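Local structure of amidase, hydantoinase/carbamoylase family (Paraburkholderia phymatum, 6C0D) at residues G71-S77 with V126-I132; L21-L25 with I106-E110; L262-V268 with R301-M305; T214-G218 with P362-S366. The protein probably hydrolyses N-carbamoyl-L-amino acids, releasing the free amino acid, as a zinc-dependent homodimeric amidase of the peptidase M20 family. One frame throughout, in Å; residues are numbered along the deposited sequence.

Contact 1. Residues G71-S77 with V126-I132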
loop_
_atom_site.group_PDB
_atom_site.type_symbol
_atom_site.label_atom_id
_atom_site.label_comp_id
_atom_site.label_asym_id
_atom_site.label_seq_id
_atom_site.Cartn_x
_atom_site.Cartn_y
_atom_site.Cartn_z
ATOM N N GLY A 71 -14.355 18.699 31.237
ATOM C CA GLY A 71 -15.274 18.984 30.156
ATOM C C GLY A 71 -16.474 18.067 30.077
ATOM O O GLY A 71 -17.275 18.202 29.143
ATOM N N THR A 72 -16.626 17.134 31.013
ATOM C CA THR A 72 -17.841 16.334 31.059
ATOM C C THR A 72 -19.011 17.219 31.477
ATOM O O THR A 72 -18.865 18.097 32.333
ATOM C CB THR A 72 -17.661 15.169 32.036
ATOM O OG1 THR A 72 -16.806 14.182 31.444
ATOM C CG2 THR A 72 -19.005 14.533 32.430
ATOM N N VAL A 73 -20.167 17.025 30.850
ATOM C CA VAL A 73 -21.391 17.661 31.324
ATOM C C VAL A 73 -22.103 16.628 32.174
ATOM O O VAL A 73 -22.409 15.528 31.690
ATOM C CB VAL A 73 -22.294 18.152 30.179
ATOM C CG1 VAL A 73 -23.342 19.123 30.742
ATOM C CG2 VAL A 73 -21.476 18.835 29.101
ATOM N N PHE A 74 -22.350 16.961 33.438
ATOM C CA PHE A 74 -22.997 16.026 34.346
ATOM C C PHE A 74 -24.150 16.725 35.049
ATOM O O PHE A 74 -23.954 17.769 35.682
ATOM C CB PHE A 74 -22.003 15.458 35.366
ATOM C CG PHE A 74 -22.491 14.190 36.017
ATOM C CD1 PHE A 74 -22.287 12.959 35.405
ATOM C CD2 PHE A 74 -23.198 14.236 37.215
ATOM C CE1 PHE A 74 -22.764 11.785 35.992
ATOM C CE2 PHE A 74 -23.676 13.060 37.809
ATOM C CZ PHE A 74 -23.460 11.840 37.192
ATOM N N GLY A 75 -25.340 16.147 34.933
ATOM C CA GLY A 75 -26.514 16.636 35.619
ATOM C C GLY A 75 -26.904 15.637 36.688
ATOM O O GLY A 75 -27.393 14.542 36.378
ATOM N N ARG A 76 -26.654 15.991 37.946
ATOM C CA ARG A 76 -26.892 15.092 39.070
ATOM C C ARG A 76 -28.309 15.311 39.589
ATOM O O ARG A 76 -28.735 16.453 39.785
ATOM C CB ARG A 76 -25.873 15.357 40.177
ATOM C CG ARG A 76 -25.842 14.352 41.342
ATOM C CD ARG A 76 -24.756 14.799 42.325
ATOM N NE ARG A 76 -24.510 13.868 43.432
ATOM C CZ ARG A 76 -25.085 13.968 44.630
ATOM N NH1 ARG A 76 -25.968 14.934 44.859
ATOM N NH2 ARG A 76 -24.781 13.106 45.599
ATOM N N SER A 77 -29.039 14.223 39.788
ATOM C CA SER A 77 -30.347 14.326 40.420
ATOM C C SER A 77 -30.245 14.996 41.795
ATOM O O SER A 77 -29.243 14.870 42.512
ATOM C CB SER A 77 -30.957 12.928 40.558
ATOM O OG SER A 77 -32.251 12.970 41.139
ATOM N N VAL A 126 -32.240 10.006 38.790
ATOM C CA VAL A 126 -31.634 9.744 37.482
ATOM C C VAL A 126 -30.613 10.847 37.217
ATOM O O VAL A 126 -30.969 12.030 37.249
ATOM C CB VAL A 126 -32.684 9.715 36.361
ATOM C CG1 VAL A 126 -31.994 9.463 34.994
ATOM C CG2 VAL A 126 -33.757 8.649 36.660
ATOM N N ASP A 127 -29.349 10.465 36.991
ATOM C CA ASP A 127 -28.277 11.380 36.599
ATOM C C ASP A 127 -28.087 11.289 35.085
ATOM O O ASP A 127 -28.352 10.246 34.483
ATOM C CB ASP A 127 -26.930 11.039 37.270
ATOM C CG ASP A 127 -26.954 11.103 38.802
ATOM O OD1 ASP A 127 -27.850 11.730 39.419
ATOM O OD2 ASP A 127 -26.002 10.547 39.406
ATOM N N VAL A 128 -27.621 12.381 34.464
ATOM C CA VAL A 128 -27.413 12.409 33.016
ATOM C C VAL A 128 -25.991 12.861 32.714
ATOM O O VAL A 128 -25.522 13.849 33.284
ATOM C CB VAL A 128 -28.436 13.346 32.329
ATOM C CG1 VAL A 128 -28.249 13.342 30.822
ATOM C CG2 VAL A 128 -29.858 12.933 32.701
ATOM N N ALA A 129 -25.324 12.194 31.762
ATOM C CA ALA A 129 -23.920 12.504 31.499
ATOM C C ALA A 129 -23.602 12.618 30.014
ATOM O O ALA A 129 -24.113 11.845 29.195
ATOM C CB ALA A 129 -22.994 11.439 32.095
ATOM N N SER A 130 -22.720 13.568 29.684
ATOM C CA SER A 130 -21.976 13.570 28.422
ATOM C C SER A 130 -20.494 13.491 28.773
ATOM O O SER A 130 -19.891 14.500 29.158
ATOM C CB SER A 130 -22.275 14.811 27.579
ATOM O OG SER A 130 -21.419 14.849 26.440
ATOM N N TRP A 131 -19.911 12.297 28.655
ATOM C CA TRP A 131 -18.501 12.115 28.994
ATOM C C TRP A 131 -17.619 12.773 27.946
ATOM O O TRP A 131 -17.793 12.535 26.748
ATOM C CB TRP A 131 -18.154 10.630 29.077
ATOM C CG TRP A 131 -19.140 9.804 29.835
ATOM C CD1 TRP A 131 -19.955 8.821 29.332
ATOM C CD2 TRP A 131 -19.433 9.890 31.235
ATOM N NE1 TRP A 131 -20.720 8.279 30.343
ATOM C CE2 TRP A 131 -20.426 8.923 31.517
ATOM C CE3 TRP A 131 -18.941 10.686 32.284
ATOM C CZ2 TRP A 131 -20.937 8.728 32.799
ATOM C CZ3 TRP A 131 -19.463 10.504 33.558
ATOM C CH2 TRP A 131 -20.448 9.531 33.805
ATOM N N ILE A 132 -16.639 13.568 28.389
ATOM C CA ILE A 132 -15.772 14.280 27.447
ATOM C C ILE A 132 -14.900 13.291 26.677
ATOM O O ILE A 132 -14.437 12.279 27.219
ATOM C CB ILE A 132 -14.909 15.326 28.190
ATOM C CG1 ILE A 132 -14.114 16.205 27.212
ATOM C CG2 ILE A 132 -13.929 14.646 29.158
ATOM C CD1 ILE A 132 -14.985 17.093 26.335
HETATM O O HOH W 1 -33.317 12.737 38.429
#
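The carboxylate of D127 is gripped at both oxygens. OD1 accepts the backbone N-H of S77 at 2.8 Å, on its anti side and 31° out of the carboxylate plane. OD2 takes R188 as salt-bridge partner and Q189 as hydrogen-bond donor. Beyond S77, a water carries the pairing on, bound to S77 OG and accepting from V126 N. From there the strands 73-76 and 126-130 run antiparallel: S130 N donates to V73 O and G75 N to V128 O, each at 2.8 Å. At the other end T72 takes over with its hydroxyl. Its chi1 of -74° sets OG1 beside its own backbone N, where it accepts I132 N at 3.1 Å, and turns the CG2 methyl to W131 CE3, 3.9 Å away. F74 and A129 share one face of the sheet. V128 O lies over one face of the F74 ring, displaced toward the rim, while W131 CH2 reaches the ring edge at 3.9 Å from F74 CE1. A129 CB sits 3.7 Å from F74 CD1 and also covers part of one face of the indole, whose NE1 is bonded to Y192 OH. On the other face V73 and V128 pack on helix 45-60, and S130 OG bonds S90, next to the zinc ligand H89. The pairing thus belongs to the catalytic-domain sheet beside the metal site. With S77 N on OD1 and R188 and Q189 on OD2, the negative charge of buried D127 is probably well compensated, and bonds at both oxygens limit the rotation of its carboxylate.

Contact 2. Residues L21-L25 with I106-E110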
loop_
_atom_site.group_PDB
_atom_site.type_symbol
_atom_site.label_atom_id
_atom_site.label_comp_id
_atom_site.label_asym_id
_atom_site.label_seq_id
_atom_site.Cartn_x
_atom_site.Cartn_y
_atom_site.Cartn_z
ATOM N N LEU A 21 -38.134 15.390 22.757
ATOM C CA LEU A 21 -36.948 14.578 22.474
ATOM C C LEU A 21 -36.302 14.970 21.147
ATOM O O LEU A 21 -35.100 15.258 21.088
ATOM C CB LEU A 21 -37.336 13.104 22.439
ATOM C CG LEU A 21 -36.251 12.154 21.946
ATOM C CD1 LEU A 21 -35.184 12.005 23.036
ATOM C CD2 LEU A 21 -36.877 10.812 21.576
ATOM N N LEU A 22 -37.087 14.965 20.066
ATOM C CA LEU A 22 -36.545 15.295 18.749
ATOM C C LEU A 22 -36.063 16.742 18.685
ATOM O O LEU A 22 -35.050 17.036 18.036
ATOM C CB LEU A 22 -37.598 15.023 17.666
ATOM C CG LEU A 22 -37.804 13.512 17.512
ATOM C CD1 LEU A 22 -39.101 13.189 16.761
ATOM C CD2 LEU A 22 -36.604 12.910 16.814
ATOM N N ASP A 23 -36.783 17.670 19.332
ATOM C CA ASP A 23 -36.354 19.074 19.327
ATOM C C ASP A 23 -34.960 19.216 19.931
ATOM O O ASP A 23 -34.109 19.936 19.394
ATOM C CB ASP A 23 -37.343 19.957 20.102
ATOM C CG ASP A 23 -38.672 20.176 19.367
ATOM O OD1 ASP A 23 -38.824 19.736 18.202
ATOM O OD2 ASP A 23 -39.575 20.804 19.975
ATOM N N ASP A 24 -34.715 18.548 21.066
ATOM C CA ASP A 24 -33.393 18.616 21.696
ATOM C C ASP A 24 -32.321 17.958 20.825
ATOM O O ASP A 24 -31.200 18.469 20.728
ATOM C CB ASP A 24 -33.408 17.964 23.076
ATOM C CG ASP A 24 -33.963 18.880 24.166
ATOM O OD1 ASP A 24 -34.056 20.112 23.950
ATOM O OD2 ASP A 24 -34.288 18.361 25.246
ATOM N N LEU A 25 -32.629 16.816 20.199
ATOM C CA LEU A 25 -31.651 16.203 19.302
ATOM C C LEU A 25 -31.291 17.138 18.159
ATOM O O LEU A 25 -30.120 17.231 17.767
ATOM C CB LEU A 25 -32.172 14.874 18.748
ATOM C CG LEU A 25 -31.951 13.704 19.702
ATOM C CD1 LEU A 25 -32.685 12.507 19.152
ATOM C CD2 LEU A 25 -30.459 13.400 19.859
ATOM N N ILE A 106 -29.148 12.755 24.892
ATOM C CA ILE A 106 -30.486 13.343 24.898
ATOM C C ILE A 106 -31.533 12.337 25.379
ATOM O O ILE A 106 -32.496 12.719 26.062
ATOM C CB ILE A 106 -30.827 13.908 23.512
ATOM C CG1 ILE A 106 -29.793 14.965 23.101
ATOM C CG2 ILE A 106 -32.250 14.485 23.489
ATOM C CD1 ILE A 106 -29.640 16.099 24.125
ATOM N N TYR A 107 -31.370 11.046 25.064
ATOM C CA TYR A 107 -32.222 10.048 25.716
ATOM C C TYR A 107 -32.150 10.191 27.232
ATOM O O TYR A 107 -33.173 10.174 27.921
ATOM C CB TYR A 107 -31.816 8.612 25.355
ATOM C CG TYR A 107 -32.344 8.006 24.066
ATOM C CD1 TYR A 107 -32.750 8.793 22.986
ATOM C CD2 TYR A 107 -32.387 6.621 23.922
ATOM C CE1 TYR A 107 -33.194 8.209 21.795
ATOM C CE2 TYR A 107 -32.822 6.030 22.744
ATOM C CZ TYR A 107 -33.229 6.824 21.685
ATOM O OH TYR A 107 -33.674 6.241 20.519
ATOM N N GLY A 108 -30.935 10.304 27.773
ATOM C CA GLY A 108 -30.805 10.422 29.219
ATOM C C GLY A 108 -31.567 11.618 29.757
ATOM O O GLY A 108 -32.296 11.514 30.744
ATOM N N LEU A 109 -31.438 12.761 29.087
ATOM C CA LEU A 109 -32.162 13.958 29.496
ATOM C C LEU A 109 -33.668 13.733 29.454
ATOM O O LEU A 109 -34.392 14.077 30.401
ATOM C CB LEU A 109 -31.759 15.126 28.585
ATOM C CG LEU A 109 -32.338 16.515 28.826
ATOM C CD1 LEU A 109 -31.931 17.013 30.208
ATOM C CD2 LEU A 109 -31.834 17.477 27.716
ATOM N N GLU A 110 -34.169 13.171 28.352
ATOM C CA GLU A 110 -35.613 12.996 28.243
ATOM C C GLU A 110 -36.114 11.986 29.260
ATOM O O GLU A 110 -37.209 12.139 29.816
ATOM C CB GLU A 110 -35.999 12.546 26.833
ATOM C CG GLU A 110 -37.499 12.247 26.686
ATOM C CD GLU A 110 -38.389 13.446 26.978
ATOM O OE1 GLU A 110 -37.915 14.604 26.868
ATOM O OE2 GLU A 110 -39.577 13.237 27.328
#
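I106 of helix 102-117 packs into the side of the N-terminal helix 18-30. Its CG2 methyl touches D24 CB at 3.7 Å and L21 CD1 at 3.9 Å, while I106 CG1 lies 3.7 Å from L25 CD2, the L25 and I106 side chains lying alongside with opposed directions. The torsions split the work: chi1 of -58° sets CG2 anti to the backbone N, facing L21 and D24, and CG1 beside that N, facing L25. L21 CD1 is the other busy methyl, also meeting E110 CB at 3.9 Å and approaching Y107 CD1 at 4.0 Å. D24 OD2 comes within 3.6 Å of L109 CD2, the side chains crossing at about a right angle. The short helical segments run mostly antiparallel, 141° between their directions and 9.8 Å apart at closest approach, and no hydrogen bond joins them directly. In the next shell R113 forms salt bridges to both D24 OD2 and E110 OE1, oxygens that stand 5.5 Å apart, while R57 takes D24 OD1, and R20 and the backbone N of D17 take E110 OE2. Helix 399-419 covers L21, L25 and Y107, and helix 45-60 packs on D24 and L109. Packing of this kind ties the start of the chain to the helix layer of the catalytic domain. Leucine and isoleucine methyls supply the direct contact, while R113, shared by the two acids, together with R57 and R20, probably offsets the like charges on neighbouring helices and favours their ionised forms.

Contact 3. Residues L262-V268 with R301-M305; sequences LADADTV and RLHAM. With EDO (1,2-ethanediol), chain F.
A type I beta turn from D264 to T267, doubled by an Asx turn, brings the loop after helix 244-262 against helix 299-317 in the lid (dimerisation) domain of the M20 fold. D264 OD1 accepts D266 N at 2.9 Å from above the carboxylate plane, and T267 OG1 accepts D264 N at 3.0 Å. R301 lies across this loop. Its chain is extended to CD and then bends, chi3 -72°, so that NE donates to L262 O at 2.9 Å with the oxygen in the guanidinium plane. D264 covers one guanidinium face instead: D264 OD2 stands 3.6 Å from R301 NH2, well off that plane, a long and purely electrostatic salt bridge. A water accepts from R301 NH2, and D296 holds both R301 NH1 and T267 OG1. T267 OG1 also touches R301 CD, 3.3 Å away. Deeper in, T267 and M305 meet tip to tip, CG2 to CE at 3.6 Å, and L262 CD1 packs 3.9 Å from M305 CG. At the far side of the turn, 1,2-ethanediol, probably from crystallisation, donates to D266 O and also bonds G234 O of the second subunit. R301 thus gives its edge to the L262 carbonyl, with D296 as the main acidic partner at NH1 and D264 over the face; both aspartates probably offset its charge while the turn is held against the helix.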
loop_
_atom_site.group_PDB
_atom_site.type_symbol
_atom_site.label_atom_id
_atom_site.label_comp_id
_atom_site.label_asym_id
_atom_site.label_seq_id
_atom_site.Cartn_x
_atom_site.Cartn_y
_atom_site.Cartn_z
ATOM N N LEU A 262 -11.939 -21.170 14.147
ATOM C CA LEU A 262 -12.231 -20.775 15.526
ATOM C C LEU A 262 -13.486 -19.925 15.658
ATOM O O LEU A 262 -14.073 -19.870 16.750
ATOM C CB LEU A 262 -11.050 -19.991 16.111
ATOM C CG LEU A 262 -9.726 -20.744 16.259
ATOM C CD1 LEU A 262 -8.596 -19.767 16.551
ATOM C CD2 LEU A 262 -9.849 -21.793 17.370
ATOM N N ALA A 263 -13.902 -19.271 14.576
ATOM C CA ALA A 263 -14.916 -18.232 14.602
ATOM C C ALA A 263 -16.319 -18.802 14.809
ATOM O O ALA A 263 -16.606 -19.952 14.471
ATOM C CB ALA A 263 -14.902 -17.458 13.276
ATOM N N ASP A 264 -17.210 -17.964 15.355
ATOM C CA ASP A 264 -18.639 -18.155 15.137
ATOM C C ASP A 264 -19.113 -17.019 14.228
ATOM O O ASP A 264 -18.300 -16.259 13.696
ATOM C CB ASP A 264 -19.416 -18.262 16.466
ATOM C CG ASP A 264 -19.487 -16.964 17.248
ATOM O OD1 ASP A 264 -19.103 -15.880 16.752
ATOM O OD2 ASP A 264 -19.957 -17.028 18.403
ATOM N N ALA A 265 -20.431 -16.879 14.062
ATOM C CA ALA A 265 -20.927 -15.910 13.083
ATOM C C ALA A 265 -20.617 -14.470 13.469
ATOM O O ALA A 265 -20.647 -13.589 12.596
ATOM C CB ALA A 265 -22.440 -16.075 12.882
ATOM N N ASP A 266 -20.307 -14.210 14.744
ATOM C CA ASP A 266 -20.060 -12.849 15.200
ATOM C C ASP A 266 -18.583 -12.460 15.188
ATOM O O ASP A 266 -18.277 -11.266 15.231
ATOM C CB ASP A 266 -20.607 -12.640 16.625
ATOM C CG ASP A 266 -22.136 -12.686 16.693
ATOM O OD1 ASP A 266 -22.798 -12.578 15.640
ATOM O OD2 ASP A 266 -22.672 -12.813 17.817
ATOM N N THR A 267 -17.669 -13.424 15.153
ATOM C CA THR A 267 -16.240 -13.102 15.136
ATOM C C THR A 267 -15.913 -12.232 13.925
ATOM O O THR A 267 -16.438 -12.470 12.838
ATOM C CB THR A 267 -15.434 -14.401 15.076
ATOM O OG1 THR A 267 -15.922 -15.307 16.082
ATOM C CG2 THR A 267 -13.926 -14.149 15.293
ATOM N N VAL A 268 -15.042 -11.218 14.101
ATOM C CA VAL A 268 -14.593 -10.413 12.960
ATOM C C VAL A 268 -13.075 -10.338 12.910
ATOM O O VAL A 268 -12.390 -10.347 13.940
ATOM C CB VAL A 268 -15.183 -8.980 12.946
ATOM C CG1 VAL A 268 -16.711 -9.032 12.699
ATOM C CG2 VAL A 268 -14.830 -8.180 14.218
ATOM N N ARG A 301 -12.030 -17.401 22.915
ATOM C CA ARG A 301 -11.830 -17.392 21.463
ATOM C C ARG A 301 -10.825 -16.330 21.060
ATOM O O ARG A 301 -9.959 -16.569 20.205
ATOM C CB ARG A 301 -13.150 -17.151 20.738
ATOM C CG ARG A 301 -12.967 -17.194 19.201
ATOM C CD ARG A 301 -14.252 -16.857 18.440
ATOM N NE ARG A 301 -15.211 -17.956 18.538
ATOM C CZ ARG A 301 -16.294 -17.946 19.307
ATOM N NH1 ARG A 301 -16.587 -16.883 20.050
ATOM N NH2 ARG A 301 -17.094 -19.005 19.322
ATOM N N LEU A 302 -10.932 -15.145 21.661
ATOM C CA LEU A 302 -10.014 -14.063 21.326
ATOM C C LEU A 302 -8.576 -14.473 21.605
ATOM O O LEU A 302 -7.681 -14.213 20.792
ATOM C CB LEU A 302 -10.393 -12.810 22.114
ATOM C CG LEU A 302 -9.770 -11.464 21.762
ATOM C CD1 LEU A 302 -10.105 -11.031 20.311
ATOM C CD2 LEU A 302 -10.280 -10.428 22.785
ATOM N N HIS A 303 -8.341 -15.147 22.740
ATOM C CA HIS A 303 -7.002 -15.606 23.090
ATOM C C HIS A 303 -6.560 -16.757 22.193
ATOM O O HIS A 303 -5.377 -16.863 21.851
ATOM C CB HIS A 303 -6.954 -16.037 24.567
ATOM C CG HIS A 303 -7.375 -14.966 25.527
ATOM N ND1 HIS A 303 -7.676 -15.225 26.849
ATOM C CD2 HIS A 303 -7.549 -13.633 25.356
ATOM C CE1 HIS A 303 -8.019 -14.098 27.449
ATOM N NE2 HIS A 303 -7.953 -13.118 26.564
ATOM N N ALA A 304 -7.492 -17.641 21.824
ATOM C CA ALA A 304 -7.137 -18.737 20.923
ATOM C C ALA A 304 -6.776 -18.212 19.541
ATOM O O ALA A 304 -5.907 -18.785 18.868
ATOM C CB ALA A 304 -8.288 -19.741 20.804
ATOM N N MET A 305 -7.424 -17.126 19.104
ATOM C CA MET A 305 -7.074 -16.524 17.819
ATOM C C MET A 305 -5.670 -15.942 17.862
ATOM O O MET A 305 -4.877 -16.131 16.930
ATOM C CB MET A 305 -8.106 -15.454 17.452
ATOM C CG MET A 305 -9.467 -16.046 17.071
ATOM S SD MET A 305 -10.771 -14.800 16.965
ATOM C CE MET A 305 -10.346 -14.064 15.371
HETATM C C1 EDO F . -19.813 -7.449 15.925
HETATM O O1 EDO F . -18.394 -7.624 16.178
HETATM C C2 EDO F . -20.226 -7.983 14.552
HETATM O O2 EDO F . -20.451 -9.397 14.599
HETATM O O HOH W 2 -16.916 -21.270 17.519
#

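Contact 4. Residues T214-G218 with P362-S366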
loop_
_atom_site.group_PDB
_atom_site.type_symbol
_atom_site.label_atom_id
_atom_site.label_comp_id
_atom_site.label_asym_id
_atom_site.label_seq_id
_atom_site.Cartn_x
_atom_site.Cartn_y
_atom_site.Cartn_z
ATOM N N THR A 214 -25.101 -7.584 24.678
ATOM C CA THR A 214 -24.616 -8.625 25.591
ATOM C C THR A 214 -23.240 -8.285 26.140
ATOM O O THR A 214 -22.993 -8.372 27.354
ATOM C CB THR A 214 -24.545 -9.958 24.842
ATOM O OG1 THR A 214 -23.800 -9.754 23.629
ATOM C CG2 THR A 214 -25.948 -10.436 24.494
ATOM N N THR A 215 -22.324 -7.934 25.241
ATOM C CA THR A 215 -20.902 -7.826 25.532
ATOM C C THR A 215 -20.320 -6.814 24.562
ATOM O O THR A 215 -20.701 -6.798 23.386
ATOM C CB THR A 215 -20.194 -9.176 25.322
ATOM O OG1 THR A 215 -20.827 -10.183 26.110
ATOM C CG2 THR A 215 -18.715 -9.092 25.702
ATOM N N ILE A 216 -19.407 -5.984 25.048
ATOM C CA ILE A 216 -18.579 -5.149 24.181
ATOM C C ILE A 216 -17.326 -5.946 23.818
ATOM O O ILE A 216 -16.615 -6.429 24.706
ATOM C CB ILE A 216 -18.236 -3.826 24.877
ATOM C CG1 ILE A 216 -19.539 -3.056 25.161
ATOM C CG2 ILE A 216 -17.270 -2.990 24.038
ATOM C CD1 ILE A 216 -19.323 -1.790 25.997
ATOM N N VAL A 217 -17.069 -6.118 22.516
ATOM C CA VAL A 217 -16.058 -7.094 22.091
ATOM C C VAL A 217 -14.673 -6.641 22.534
ATOM O O VAL A 217 -14.397 -5.444 22.684
ATOM C CB VAL A 217 -16.084 -7.306 20.562
ATOM C CG1 VAL A 217 -17.418 -7.948 20.119
ATOM C CG2 VAL A 217 -15.843 -5.973 19.859
ATOM N N GLY A 218 -13.799 -7.621 22.795
ATOM C CA GLY A 218 -12.388 -7.327 22.927
ATOM C C GLY A 218 -11.740 -7.145 21.561
ATOM O O GLY A 218 -12.321 -7.505 20.534
ATOM N N PRO A 362 -23.855 -8.535 20.404
ATOM C CA PRO A 362 -22.678 -7.848 20.936
ATOM C C PRO A 362 -22.554 -6.463 20.325
ATOM O O PRO A 362 -23.139 -6.165 19.273
ATOM C CB PRO A 362 -21.520 -8.748 20.491
ATOM C CG PRO A 362 -22.021 -9.282 19.136
ATOM C CD PRO A 362 -23.502 -9.527 19.367
ATOM N N SER A 363 -21.767 -5.620 20.997
ATOM C CA SER A 363 -21.313 -4.361 20.423
ATOM C C SER A 363 -19.944 -4.568 19.790
ATOM O O SER A 363 -18.965 -4.839 20.495
ATOM C CB SER A 363 -21.236 -3.250 21.471
ATOM O OG SER A 363 -20.586 -2.118 20.900
ATOM N N GLY A 364 -19.863 -4.404 18.465
ATOM C CA GLY A 364 -18.576 -4.552 17.810
ATOM C C GLY A 364 -17.659 -3.357 17.951
ATOM O O GLY A 364 -16.496 -3.425 17.536
ATOM N N ALA A 365 -18.158 -2.264 18.526
ATOM C CA ALA A 365 -17.394 -1.034 18.701
ATOM C C ALA A 365 -17.221 -0.733 20.186
ATOM O O ALA A 365 -17.986 -1.213 21.017
ATOM C CB ALA A 365 -18.095 0.155 18.028
ATOM N N SER A 366 -16.235 0.104 20.500
ATOM C CA SER A 366 -15.982 0.494 21.879
ATOM C C SER A 366 -16.832 1.705 22.265
ATOM O O SER A 366 -17.252 2.496 21.420
ATOM C CB SER A 366 -14.493 0.793 22.087
ATOM O OG SER A 366 -14.011 1.761 21.180
#
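V217 crowns S363 O. From V217 CB, close to that oxygen, the side chain forks at chi1 -65°. V217 CG1, beside the carbonyl oxygen of S363, also approaches P362 CB at 4.2 Å; V217 CG2, set between its own backbone N and carbonyl carbon, lies 3.4 Å from S363 O and 3.5 Å from G364 O. V217 N donates to the same S363 O at 3.1 Å. S363 N in turn donates to T215 O at 2.9 Å, making I216 and S363 a parallel bridge where strand 210-227 meets the end of strand 358-363. Their side chains share a face: I216 CG1 comes to S363 CB, and I216 CG2 reaches A365 O at 3.6 Å. With chi1 at 171°, S363 OG reaches A365 O and donates at 2.8 Å, a bond that spans the bend after the strand. The bend leads to the metal site: the A365 side chain is about 7 Å from those of the zinc ligands D100 and H196. Two strand bonds and one serine bond thus set the course of the loop 364-366, leaving S366 N to bond the sulfonate of a HEPES molecule, probably from the crystallisation liquor, in the neighbourhood of zinc ligands.

From the N terminus, helix 18-30 opens contact 2, strand 73-76 opens contact 1, helix 102-117 closes contact 2 and strand 125-130 closes contact 1, so the two loops cross. They also touch, V128 CG2 lying 3.4 Å from G108 O, and join sheet and helices of the catalytic domain. Later, strand 210-227 opens contact 4, which closes only at 362-366; contact 3 opens and closes within that span, inside the lid. Contacts 3 and 4 meet through D266 and P362 and through L302 and G218, packing the lid against the strands beside the metal site, and both reach the second subunit. Contacts 1 and 3 lie on opposite sides of the chain's centre, their own centres about 36 Å apart.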